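Putative tryptophan halogenase (PDB 6Y1W) probably acts as a flavin-dependent halogenase, using reduced FAD to halogenate an aromatic substrate, and is seen here without its cofactor. Local coordinates at residues 82-87 with 168-173; 268-273 with 402-407; 278-283 with 500-505; 394-399 with 408-413. All blocks are in the same frame, centred on the assembly; numbering follows the deposited sequence. Where two conformers were deposited one is given.

Contact 1 of 4, residues 82-87 with 168-173; sequences AATQAT and GLYARF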
# COMPACT_ATOMS: atom_id res chain seq x y z
N ALA A 82 -4.99 -17.38 27.92
CA ALA A 82 -5.16 -18.38 28.97
C ALA A 82 -6.03 -19.53 28.49
O ALA A 82 -5.79 -20.68 28.85
CB ALA A 82 -5.80 -17.74 30.20
N ALA A 83 -7.03 -19.23 27.65
CA ALA A 83 -7.93 -20.26 27.17
C ALA A 83 -7.32 -21.14 26.09
O ALA A 83 -7.85 -22.23 25.85
CB ALA A 83 -9.20 -19.62 26.59
N THR A 84 -6.20 -20.74 25.49
CA THR A 84 -5.65 -21.49 24.37
C THR A 84 -4.24 -21.96 24.68
O THR A 84 -3.52 -22.35 23.76
CB THR A 84 -5.67 -20.66 23.08
OG1 THR A 84 -4.91 -19.48 23.26
CG2 THR A 84 -7.14 -20.29 22.69
N GLN A 85 -3.85 -21.98 25.96
CA GLN A 85 -2.50 -22.41 26.38
C GLN A 85 -1.40 -21.58 25.70
O GLN A 85 -0.27 -22.07 25.49
CB GLN A 85 -2.27 -23.91 26.14
CG GLN A 85 -3.27 -24.80 26.92
CD GLN A 85 -2.85 -24.95 28.37
OE1 GLN A 85 -1.65 -25.00 28.69
NE2 GLN A 85 -3.85 -24.98 29.27
N ALA A 86 -1.70 -20.30 25.40
CA ALA A 86 -0.86 -19.57 24.45
C ALA A 86 0.38 -18.95 25.09
O ALA A 86 0.40 -18.62 26.28
CB ALA A 86 -1.66 -18.45 23.76
N THR A 87 1.42 -18.78 24.27
CA THR A 87 2.61 -18.03 24.68
C THR A 87 2.87 -16.92 23.67
O THR A 87 2.22 -16.85 22.61
CB THR A 87 3.87 -18.93 24.80
OG1 THR A 87 4.20 -19.45 23.50
CG2 THR A 87 3.61 -20.15 25.77
N GLY A 168 -7.00 -26.11 18.44
CA GLY A 168 -8.28 -26.70 18.78
C GLY A 168 -8.96 -25.94 19.89
O GLY A 168 -10.17 -25.71 19.84
N LEU A 169 -8.18 -25.54 20.91
CA LEU A 169 -8.74 -24.72 21.98
C LEU A 169 -9.15 -23.36 21.44
O LEU A 169 -10.14 -22.79 21.91
CB LEU A 169 -7.72 -24.53 23.11
CG LEU A 169 -7.42 -25.81 23.90
CD1 LEU A 169 -6.33 -25.59 24.90
CD2 LEU A 169 -8.71 -26.31 24.57
N TYR A 170 -8.41 -22.81 20.48
CA TYR A 170 -8.79 -21.52 19.91
C TYR A 170 -10.13 -21.62 19.18
O TYR A 170 -11.03 -20.77 19.37
CB TYR A 170 -7.67 -21.03 18.97
CG TYR A 170 -7.89 -19.66 18.33
CD1 TYR A 170 -8.35 -18.59 19.08
CD2 TYR A 170 -7.70 -19.47 16.96
CE1 TYR A 170 -8.54 -17.33 18.52
CE2 TYR A 170 -7.88 -18.21 16.38
CZ TYR A 170 -8.30 -17.15 17.17
OH TYR A 170 -8.51 -15.92 16.60
N ALA A 171 -10.31 -22.67 18.36
CA ALA A 171 -11.60 -22.87 17.71
C ALA A 171 -12.73 -23.02 18.72
O ALA A 171 -13.85 -22.55 18.46
CB ALA A 171 -11.54 -24.10 16.78
N ARG A 172 -12.49 -23.71 19.84
CA ARG A 172 -13.55 -23.87 20.84
C ARG A 172 -13.88 -22.54 21.51
O ARG A 172 -15.06 -22.24 21.75
CB ARG A 172 -13.15 -24.92 21.88
CG ARG A 172 -14.30 -25.36 22.80
CD ARG A 172 -15.34 -26.18 22.01
NE ARG A 172 -16.58 -26.43 22.75
CZ ARG A 172 -17.51 -25.51 22.99
NH1 ARG A 172 -17.33 -24.27 22.56
NH2 ARG A 172 -18.61 -25.82 23.67
N PHE A 173 -12.85 -21.72 21.75
CA PHE A 173 -13.04 -20.37 22.30
C PHE A 173 -13.87 -19.52 21.35
O PHE A 173 -14.82 -18.85 21.76
CB PHE A 173 -11.66 -19.75 22.57
CG PHE A 173 -11.69 -18.34 23.04
CD1 PHE A 173 -11.73 -18.04 24.41
CD2 PHE A 173 -11.59 -17.30 22.15
CE1 PHE A 173 -11.72 -16.70 24.85
CE2 PHE A 173 -11.61 -15.96 22.59
CZ PHE A 173 -11.66 -15.67 23.92
O HOH W 1 -10.76 -22.87 24.62
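Leu169 O is held twice: Phe173 N donates to it in the ordinary helical bond, and a water donates to it at 2.8 Å. The same water gives its other hydrogen to Ala83 O at 3.2 Å, so Ala83 of helix 77-83 and Leu169 of helix 167-180 share one bridging water; the other contacts across the segments are van der Waals touches. Leu169 lies against this junction, its CB 3.6 Å from Ala83 O, while its CD1 branch meets Gln85 CG at 3.8 Å, the two chains passing at a slant. The Gln85 amide turns off this line, and its NE2 donates to Pro503 O. Thr84 drives its methyl into the helix backbone: CG2 stands 3.5 Å from Tyr170 CA and close to Tyr170 N and CB. With chi1 at 59°, CG2 lies opposite the carbonyl carbon and OG1 is turned back to Phe80 O, which leaves the methyl to do the touching. At the other end of the contact Ala83 CB meets Phe173 CD1 at 3.7 Å, and the Phe173 ring continues onto Gln79 and Phe80. Tyr170 takes its ring away from the 82-87 segment, CG anti to the backbone N (chi1 -178°), to pack on Leu66 and Phe69 and bond through OH to His70. Its side chain also comes within about 4 Å of that of Thr26, a predicted FAD-binding residue. Helix 77-83 and the residues that follow it pack on helix 167-180 beside the probable flavin site of the halogenase fold.

Contact 2 of 4, residues 268-273 with 402-407; sequences ADRAGW and RDTAFW. With BUD ((2S,3S)-butane-2,3-diol), chain I; BUD ((2S,3S)-butane-2,3-diol), chain J.
Trp407 leans from the first turn of helix 405-412 onto the 268-273 turn. From CB, the indole sets off with CG anti to the carbonyl carbon, beside the backbone N (chi1 -71°); CD1 then passes Arg270 O at 3.5 Å, NE1 donates to Asp269 O at 2.9 Å, and CZ2 rests on Ala268 CB at 3.9 Å. The NE1 bond is nearly straight (160°) and lies in both the indole plane and the carbonyl plane, which fixes the rotation of the ring. Arg270 O takes its own bond from Thr404 OG1, while OG1 in turn accepts from Trp407 N and so caps the helix. The Thr404 methyl, CG2, sits over one face of the Arg270 guanidinium, 3.6 Å from CZ. Beside these, Phe406 offers a ring face to the turn: Ala271 CA makes a CH-pi contact 3.8 Å from the centroid, and Gly272 N, buried without a partner in the model, lies above the same ring. On the turn's far side Asp269 OD2 and Ala271 N hold O2 of one butanediol; a second diol lies by Arg270 CG. Asp269 N bonds back to Gly272 O, closing a tight beta hairpin between strands 263-268 and 272-278 that docks on an N-capped helix.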
# COMPACT_ATOMS: atom_id res chain seq x y z
N ALA A 268 16.05 -26.55 9.29
CA ALA A 268 16.15 -27.28 8.03
C ALA A 268 16.97 -28.56 8.20
O ALA A 268 17.88 -28.62 9.02
CB ALA A 268 16.80 -26.40 6.97
N ASP A 269 16.62 -29.57 7.41
CA ASP A 269 17.33 -30.85 7.41
C ASP A 269 17.70 -31.17 5.96
O ASP A 269 17.95 -30.26 5.18
CB ASP A 269 16.48 -31.95 8.06
CG ASP A 269 17.33 -33.10 8.57
OD1 ASP A 269 18.01 -32.93 9.62
OD2 ASP A 269 17.34 -34.16 7.89
N ARG A 270 17.76 -32.45 5.60
CA ARG A 270 18.26 -32.83 4.27
C ARG A 270 17.24 -32.62 3.17
O ARG A 270 17.62 -32.32 2.02
CB ARG A 270 18.66 -34.32 4.25
CG ARG A 270 19.82 -34.66 5.15
CD ARG A 270 19.97 -36.22 5.17
NE ARG A 270 20.07 -36.76 3.81
CZ ARG A 270 21.19 -36.72 3.06
NH1 ARG A 270 22.31 -36.18 3.53
NH2 ARG A 270 21.15 -37.23 1.84
N ALA A 271 15.94 -32.81 3.47
CA ALA A 271 14.89 -32.78 2.45
C ALA A 271 13.60 -32.22 3.05
O ALA A 271 12.48 -32.59 2.66
CB ALA A 271 14.65 -34.17 1.84
N GLY A 272 13.76 -31.26 3.95
CA GLY A 272 12.61 -30.65 4.61
C GLY A 272 13.09 -29.88 5.82
O GLY A 272 14.26 -29.52 5.91
N TRP A 273 12.16 -29.63 6.74
CA TRP A 273 12.49 -28.82 7.89
C TRP A 273 11.55 -29.17 9.03
O TRP A 273 10.49 -29.76 8.82
CB TRP A 273 12.43 -27.32 7.56
CG TRP A 273 11.05 -26.81 7.24
CD1 TRP A 273 10.44 -26.86 6.03
CD2 TRP A 273 10.14 -26.16 8.13
NE1 TRP A 273 9.16 -26.32 6.11
CE2 TRP A 273 8.97 -25.87 7.40
CE3 TRP A 273 10.20 -25.81 9.49
CZ2 TRP A 273 7.86 -25.24 7.98
CZ3 TRP A 273 9.11 -25.19 10.06
CH2 TRP A 273 7.96 -24.90 9.31
N ARG A 402 24.43 -27.25 -1.07
CA ARG A 402 24.46 -28.15 -2.21
C ARG A 402 24.68 -29.59 -1.75
O ARG A 402 25.10 -30.46 -2.54
CB ARG A 402 25.55 -27.75 -3.22
CG ARG A 402 25.47 -26.29 -3.67
CD ARG A 402 24.27 -26.02 -4.57
NE ARG A 402 24.34 -24.68 -5.13
CZ ARG A 402 23.87 -23.58 -4.55
NH1 ARG A 402 24.01 -22.40 -5.16
NH2 ARG A 402 23.27 -23.66 -3.35
N ASP A 403 24.39 -29.86 -0.48
CA ASP A 403 24.81 -31.12 0.13
C ASP A 403 23.84 -32.25 -0.09
O ASP A 403 24.17 -33.39 0.26
CB ASP A 403 25.04 -30.95 1.64
CG ASP A 403 23.83 -30.33 2.38
OD1 ASP A 403 23.61 -29.12 2.19
OD2 ASP A 403 23.12 -31.06 3.12
N THR A 404 22.61 -32.00 -0.59
CA THR A 404 21.69 -33.05 -0.97
C THR A 404 21.07 -32.67 -2.31
O THR A 404 21.13 -31.49 -2.73
CB THR A 404 20.55 -33.28 0.05
OG1 THR A 404 19.66 -32.14 -0.00
CG2 THR A 404 21.08 -33.46 1.45
N ALA A 405 20.54 -33.67 -3.02
CA ALA A 405 19.87 -33.41 -4.28
C ALA A 405 18.71 -32.43 -4.08
O ALA A 405 18.46 -31.55 -4.92
CB ALA A 405 19.36 -34.71 -4.89
N PHE A 406 17.99 -32.57 -2.96
CA PHE A 406 16.92 -31.65 -2.61
C PHE A 406 17.40 -30.20 -2.61
O PHE A 406 16.83 -29.35 -3.29
CB PHE A 406 16.35 -32.04 -1.23
CG PHE A 406 15.27 -31.09 -0.73
CD1 PHE A 406 13.95 -31.29 -1.07
CD2 PHE A 406 15.61 -30.06 0.11
CE1 PHE A 406 12.96 -30.41 -0.58
CE2 PHE A 406 14.65 -29.16 0.61
CZ PHE A 406 13.30 -29.36 0.26
N TRP A 407 18.49 -29.91 -1.90
CA TRP A 407 18.96 -28.52 -1.86
C TRP A 407 19.53 -28.07 -3.20
O TRP A 407 19.40 -26.89 -3.56
CB TRP A 407 19.99 -28.33 -0.74
CG TRP A 407 19.30 -28.40 0.60
CD1 TRP A 407 19.44 -29.38 1.56
CD2 TRP A 407 18.29 -27.49 1.10
NE1 TRP A 407 18.61 -29.10 2.64
CE2 TRP A 407 17.88 -27.97 2.36
CE3 TRP A 407 17.71 -26.32 0.60
CZ2 TRP A 407 16.92 -27.30 3.15
CZ3 TRP A 407 16.73 -25.64 1.41
CH2 TRP A 407 16.36 -26.15 2.65
C1 BUD I . 14.02 -37.77 5.90
O1 BUD I . 16.16 -36.85 5.58
C2 BUD I . 14.81 -36.58 5.38
O2 BUD I . 15.33 -34.34 6.02
C3 BUD I . 14.40 -35.36 6.20
C4 BUD I . 13.05 -34.83 5.71
C1 BUD J . 22.78 -32.07 10.00
O1 BUD J . 21.54 -33.45 8.41
C2 BUD J . 21.57 -32.22 9.08
O2 BUD J . 20.68 -31.51 7.03
C3 BUD J . 21.64 -31.16 7.99
C4 BUD J . 21.26 -29.79 8.54

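Contact 3 of 4, residues 278-283 with 500-505; sequences PLQHRV and CPAPAP. With BUD ((2S,3S)-butane-2,3-diol), chain L.
Gln280 and His281 reach from the loop between strands 272-278 and 283-289 to the backbone of 500-505 and make three hydrogen bonds with it. The Gln280 amide uses both ends: OE1 accepts from Ala502 N at 2.8 Å, the donor tilted 31° from the carbonyl plane, and NE2 gives a hydrogen to Cys500 O at 2.9 Å within its own amide plane. His281 NE2 donates to Ala502 O at 2.9 Å in the ring plane, although it meets that carbonyl from above. Ala504 CA lies squarely over one imidazole face, 3.5 Å from the centroid, a CH-pi contact, and Pro505 CD touches His281 CB at 3.7 Å. Ala502 CB presses on Gln280 OE1. In the next shell, the second hydrogen of Gln280 NE2 has Ala86 O for a partner, so three hydrogen bonds fix the rotation of the amide, while Gln85 packs on His281 and Ala502. Leu279 N bonds to Arg282 O across the turn. The Arg282 guanidinium has Leu279 CD1 over one face and, offset toward the rim of the other, a butanediol; Asp166 forms a salt bridge with it. Polar side chains of a beta-hairpin loop thus hold down the extended, proline-rich tail that follows helix 492-499.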
# COMPACT_ATOMS: atom_id res chain seq x y z
N PRO A 278 6.51 -23.46 21.29
CA PRO A 278 6.24 -23.62 22.73
C PRO A 278 4.85 -23.17 23.12
O PRO A 278 4.44 -22.04 22.81
CB PRO A 278 7.30 -22.71 23.38
CG PRO A 278 7.37 -21.54 22.41
CD PRO A 278 7.30 -22.24 21.02
N LEU A 279 4.12 -24.04 23.84
CA LEU A 279 2.87 -23.67 24.52
C LEU A 279 3.15 -23.60 26.02
O LEU A 279 4.28 -23.84 26.47
CB LEU A 279 1.76 -24.67 24.18
CG LEU A 279 1.43 -24.69 22.68
CD1 LEU A 279 0.34 -25.74 22.43
CD2 LEU A 279 1.00 -23.32 22.15
N GLN A 280 2.13 -23.23 26.81
CA GLN A 280 2.44 -22.99 28.23
C GLN A 280 2.85 -24.26 28.96
O GLN A 280 3.67 -24.17 29.91
CB GLN A 280 1.23 -22.35 28.92
CG GLN A 280 1.11 -20.86 28.56
CD GLN A 280 0.17 -20.09 29.51
OE1 GLN A 280 0.10 -20.35 30.72
NE2 GLN A 280 -0.56 -19.12 28.94
N HIS A 281 2.37 -25.44 28.54
CA HIS A 281 2.66 -26.66 29.28
C HIS A 281 3.03 -27.82 28.40
O HIS A 281 2.97 -28.97 28.86
CB HIS A 281 1.47 -27.07 30.16
CG HIS A 281 1.12 -26.00 31.15
ND1 HIS A 281 1.85 -25.77 32.30
CD2 HIS A 281 0.11 -25.11 31.15
CE1 HIS A 281 1.31 -24.75 32.96
NE2 HIS A 281 0.24 -24.35 32.29
N ARG A 282 3.34 -27.57 27.12
CA ARG A 282 3.84 -28.61 26.23
C ARG A 282 4.50 -27.91 25.04
O ARG A 282 4.49 -26.67 24.94
CB ARG A 282 2.71 -29.54 25.78
CG ARG A 282 1.81 -28.92 24.75
CD ARG A 282 0.78 -29.95 24.21
NE ARG A 282 0.25 -29.56 22.90
CZ ARG A 282 -0.92 -28.92 22.75
NH1 ARG A 282 -1.65 -28.63 23.81
NH2 ARG A 282 -1.35 -28.60 21.52
N VAL A 283 5.04 -28.71 24.13
CA VAL A 283 5.73 -28.20 22.95
C VAL A 283 5.19 -28.92 21.71
O VAL A 283 5.02 -30.14 21.73
CB VAL A 283 7.24 -28.42 23.11
CG1 VAL A 283 7.99 -28.11 21.81
CG2 VAL A 283 7.76 -27.55 24.27
N CYS A 500 -1.31 -14.10 31.81
CA CYS A 500 -2.28 -14.95 31.17
C CYS A 500 -2.06 -16.41 31.52
O CYS A 500 -2.04 -17.25 30.63
CB CYS A 500 -2.22 -14.73 29.65
SG CYS A 500 -0.59 -15.06 28.93
N PRO A 501 -1.92 -16.77 32.81
CA PRO A 501 -1.64 -18.17 33.15
C PRO A 501 -2.77 -19.12 32.77
O PRO A 501 -3.95 -18.88 33.06
CB PRO A 501 -1.43 -18.12 34.68
CG PRO A 501 -2.18 -16.92 35.12
CD PRO A 501 -1.99 -15.91 34.01
N ALA A 502 -2.39 -20.18 32.02
CA ALA A 502 -3.27 -21.26 31.63
C ALA A 502 -3.12 -22.41 32.62
O ALA A 502 -2.01 -22.67 33.09
CB ALA A 502 -2.95 -21.79 30.22
N PRO A 503 -4.20 -23.12 32.91
CA PRO A 503 -4.09 -24.26 33.83
C PRO A 503 -3.29 -25.41 33.22
O PRO A 503 -3.48 -25.79 32.07
CB PRO A 503 -5.55 -24.66 34.06
CG PRO A 503 -6.26 -24.21 32.83
CD PRO A 503 -5.56 -22.93 32.39
N ALA A 504 -2.40 -25.99 34.01
CA ALA A 504 -1.64 -27.12 33.49
C ALA A 504 -2.58 -28.31 33.28
O ALA A 504 -3.38 -28.62 34.17
CB ALA A 504 -0.50 -27.53 34.44
N PRO A 505 -2.53 -28.99 32.14
CA PRO A 505 -3.37 -30.18 31.98
C PRO A 505 -3.10 -31.17 33.10
O PRO A 505 -1.95 -31.33 33.54
CB PRO A 505 -2.91 -30.74 30.62
CG PRO A 505 -2.46 -29.45 29.86
CD PRO A 505 -1.85 -28.56 30.90
C1 BUD L . -4.11 -34.17 22.77
O1 BUD L . -5.10 -32.91 24.56
C2 BUD L . -3.89 -33.51 24.13
O2 BUD L . -2.55 -31.95 25.30
C3 BUD L . -2.83 -32.42 24.02
C4 BUD L . -1.55 -33.05 23.49

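Contact 4 of 4, residues 394-399 with 408-413; sequences LHYHAT and RDCASM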
# COMPACT_ATOMS: atom_id res chain seq x y z
N LEU A 394 11.42 -17.99 -1.52
CA LEU A 394 12.70 -17.40 -1.17
C LEU A 394 13.47 -18.24 -0.14
O LEU A 394 14.69 -18.40 -0.26
CB LEU A 394 12.44 -15.99 -0.62
CG LEU A 394 13.61 -15.32 0.04
CD1 LEU A 394 14.78 -15.06 -0.93
CD2 LEU A 394 13.15 -14.01 0.66
N HIS A 395 12.76 -18.80 0.84
CA HIS A 395 13.46 -19.57 1.88
C HIS A 395 14.19 -20.79 1.30
O HIS A 395 15.25 -21.16 1.81
CB HIS A 395 12.45 -20.02 2.94
CG HIS A 395 12.24 -19.01 4.03
ND1 HIS A 395 13.28 -18.59 4.85
CD2 HIS A 395 11.13 -18.34 4.43
CE1 HIS A 395 12.81 -17.71 5.72
NE2 HIS A 395 11.51 -17.54 5.50
N TYR A 396 13.63 -21.42 0.27
CA TYR A 396 14.25 -22.60 -0.33
C TYR A 396 15.28 -22.23 -1.38
O TYR A 396 16.27 -22.96 -1.54
CB TYR A 396 13.18 -23.50 -0.96
CG TYR A 396 12.38 -24.25 0.07
CD1 TYR A 396 12.91 -25.38 0.66
CD2 TYR A 396 11.09 -23.85 0.44
CE1 TYR A 396 12.19 -26.12 1.60
CE2 TYR A 396 10.38 -24.58 1.40
CZ TYR A 396 10.93 -25.71 1.96
OH TYR A 396 10.27 -26.47 2.88
N HIS A 397 15.06 -21.13 -2.11
CA HIS A 397 15.92 -20.80 -3.25
C HIS A 397 17.19 -20.08 -2.84
O HIS A 397 18.24 -20.26 -3.48
CB HIS A 397 15.15 -19.94 -4.26
CG HIS A 397 15.85 -19.78 -5.59
ND1 HIS A 397 16.16 -20.86 -6.39
CD2 HIS A 397 16.23 -18.67 -6.28
CE1 HIS A 397 16.71 -20.42 -7.52
NE2 HIS A 397 16.77 -19.10 -7.48
N ALA A 398 17.11 -19.23 -1.82
CA ALA A 398 18.28 -18.48 -1.34
C ALA A 398 19.04 -19.36 -0.36
O ALA A 398 18.76 -19.39 0.84
CB ALA A 398 17.85 -17.16 -0.71
N THR A 399 20.01 -20.14 -0.86
CA THR A 399 20.73 -21.04 0.04
C THR A 399 22.10 -21.30 -0.55
O THR A 399 22.26 -21.32 -1.78
CB THR A 399 20.01 -22.39 0.28
OG1 THR A 399 20.80 -23.16 1.18
CG2 THR A 399 19.80 -23.18 -1.04
N ARG A 408 20.23 -28.95 -3.93
CA ARG A 408 20.71 -28.54 -5.25
C ARG A 408 19.55 -28.19 -6.16
O ARG A 408 19.63 -27.23 -6.95
CB ARG A 408 21.56 -29.66 -5.88
CG ARG A 408 22.90 -29.86 -5.16
CD ARG A 408 23.80 -30.86 -5.95
NE ARG A 408 23.30 -32.24 -6.00
CZ ARG A 408 23.47 -33.19 -5.08
NH1 ARG A 408 24.09 -32.92 -3.92
NH2 ARG A 408 23.01 -34.42 -5.29
N ASP A 409 18.46 -28.96 -6.06
CA ASP A 409 17.29 -28.67 -6.90
C ASP A 409 16.63 -27.36 -6.48
O ASP A 409 16.24 -26.54 -7.33
CB ASP A 409 16.26 -29.81 -6.83
CG ASP A 409 16.74 -31.09 -7.52
OD1 ASP A 409 17.83 -31.11 -8.14
OD2 ASP A 409 16.01 -32.08 -7.39
N CYS A 410 16.54 -27.10 -5.17
CA CYS A 410 15.96 -25.83 -4.72
C CYS A 410 16.79 -24.65 -5.20
O CYS A 410 16.25 -23.60 -5.59
CB CYS A 410 15.87 -25.78 -3.18
SG CYS A 410 14.67 -26.86 -2.39
N ALA A 411 18.12 -24.78 -5.17
CA ALA A 411 18.98 -23.67 -5.54
C ALA A 411 18.98 -23.42 -7.04
O ALA A 411 19.23 -22.29 -7.48
CB ALA A 411 20.40 -23.95 -5.03
N SER A 412 18.73 -24.45 -7.84
CA SER A 412 18.89 -24.36 -9.30
C SER A 412 17.57 -24.21 -10.05
O SER A 412 17.60 -23.89 -11.25
CB SER A 412 19.65 -25.60 -9.80
OG SER A 412 18.81 -26.75 -9.79
N MET A 413 16.44 -24.36 -9.38
CA MET A 413 15.13 -24.32 -10.05
C MET A 413 14.86 -22.94 -10.63
O MET A 413 15.34 -21.91 -10.12
CB MET A 413 14.03 -24.70 -9.05
CG MET A 413 13.84 -23.68 -7.96
SD MET A 413 12.48 -24.14 -6.83
CE MET A 413 12.72 -22.94 -5.55
O HOH W 2 19.60 -20.22 -5.79
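His397 ND1 donates to Cys410 O at 2.9 Å, a nearly straight bond (163°) lying in the carbonyl plane and close to the imidazole plane. Setting CG anti to the backbone N (chi1 -168°) swings the ring over to the last turn of helix 405-412, where CE1 reaches Ala411 O at 3.1 Å and also nears Met413 O. Cys410 O lies at the ring edge, while Ala411 O and Met413 O approach CE1 obliquely; the bond to Cys410 O places a hydrogen on ND1. Packing is tight where the backbones converge. Cys410 CB abuts Tyr396 O at 3.3 Å, an oxygen buried here with no partner in the model, and Cys410 SG lies 3.8 Å from Tyr396 CD1, an oblique sulfur-aromatic contact. The phenol itself runs on away from the 408-413 segment, its OH bonded to Glu344 and its ring edge-to-face with Trp97. The two segments form a helix-loop-helix turn: the chain leaves helix 371-397 at Ala398, passes through a short loop and returns as helix 405-412, whose C-terminal turn comes back against the C-terminal turn of the first. Towards the other side the packing is looser and partly exposed. A water donates to both His397 O and Ala411 O, each at 2.7 Å, and sits over the centre of one imidazole face; Ala411 is modelled in two conformers, so its touches are less certain. Met413, extended beyond CG, lays CE alongside His397 at 4.1 Å from CB, while Met423 of helix 417-429 also packs on His397.

The four contacts form two pairs at separate parts of the chain. Contacts 1 and 3, centres about 10 Å apart, join directly through Thr87 OG1 with Pro278 O; contacts 2 and 4, also about 10 Å apart, share helix 405-412, and Arg402 O there meets Arg408 NH1. Between the pairs, centres lie about 33 to 37 Å apart. Strand 272-278 links them, since contact 2 uses its start, and contact 3 the loop that follows it. Along the chain contact 1 closes first, contacts 2 and 3 interleave, and contact 4 falls inside the loop closed by contact 3. The C-terminal tail is thereby tied to the loop between strands 272-278 and 283-289 of the mixed sheet.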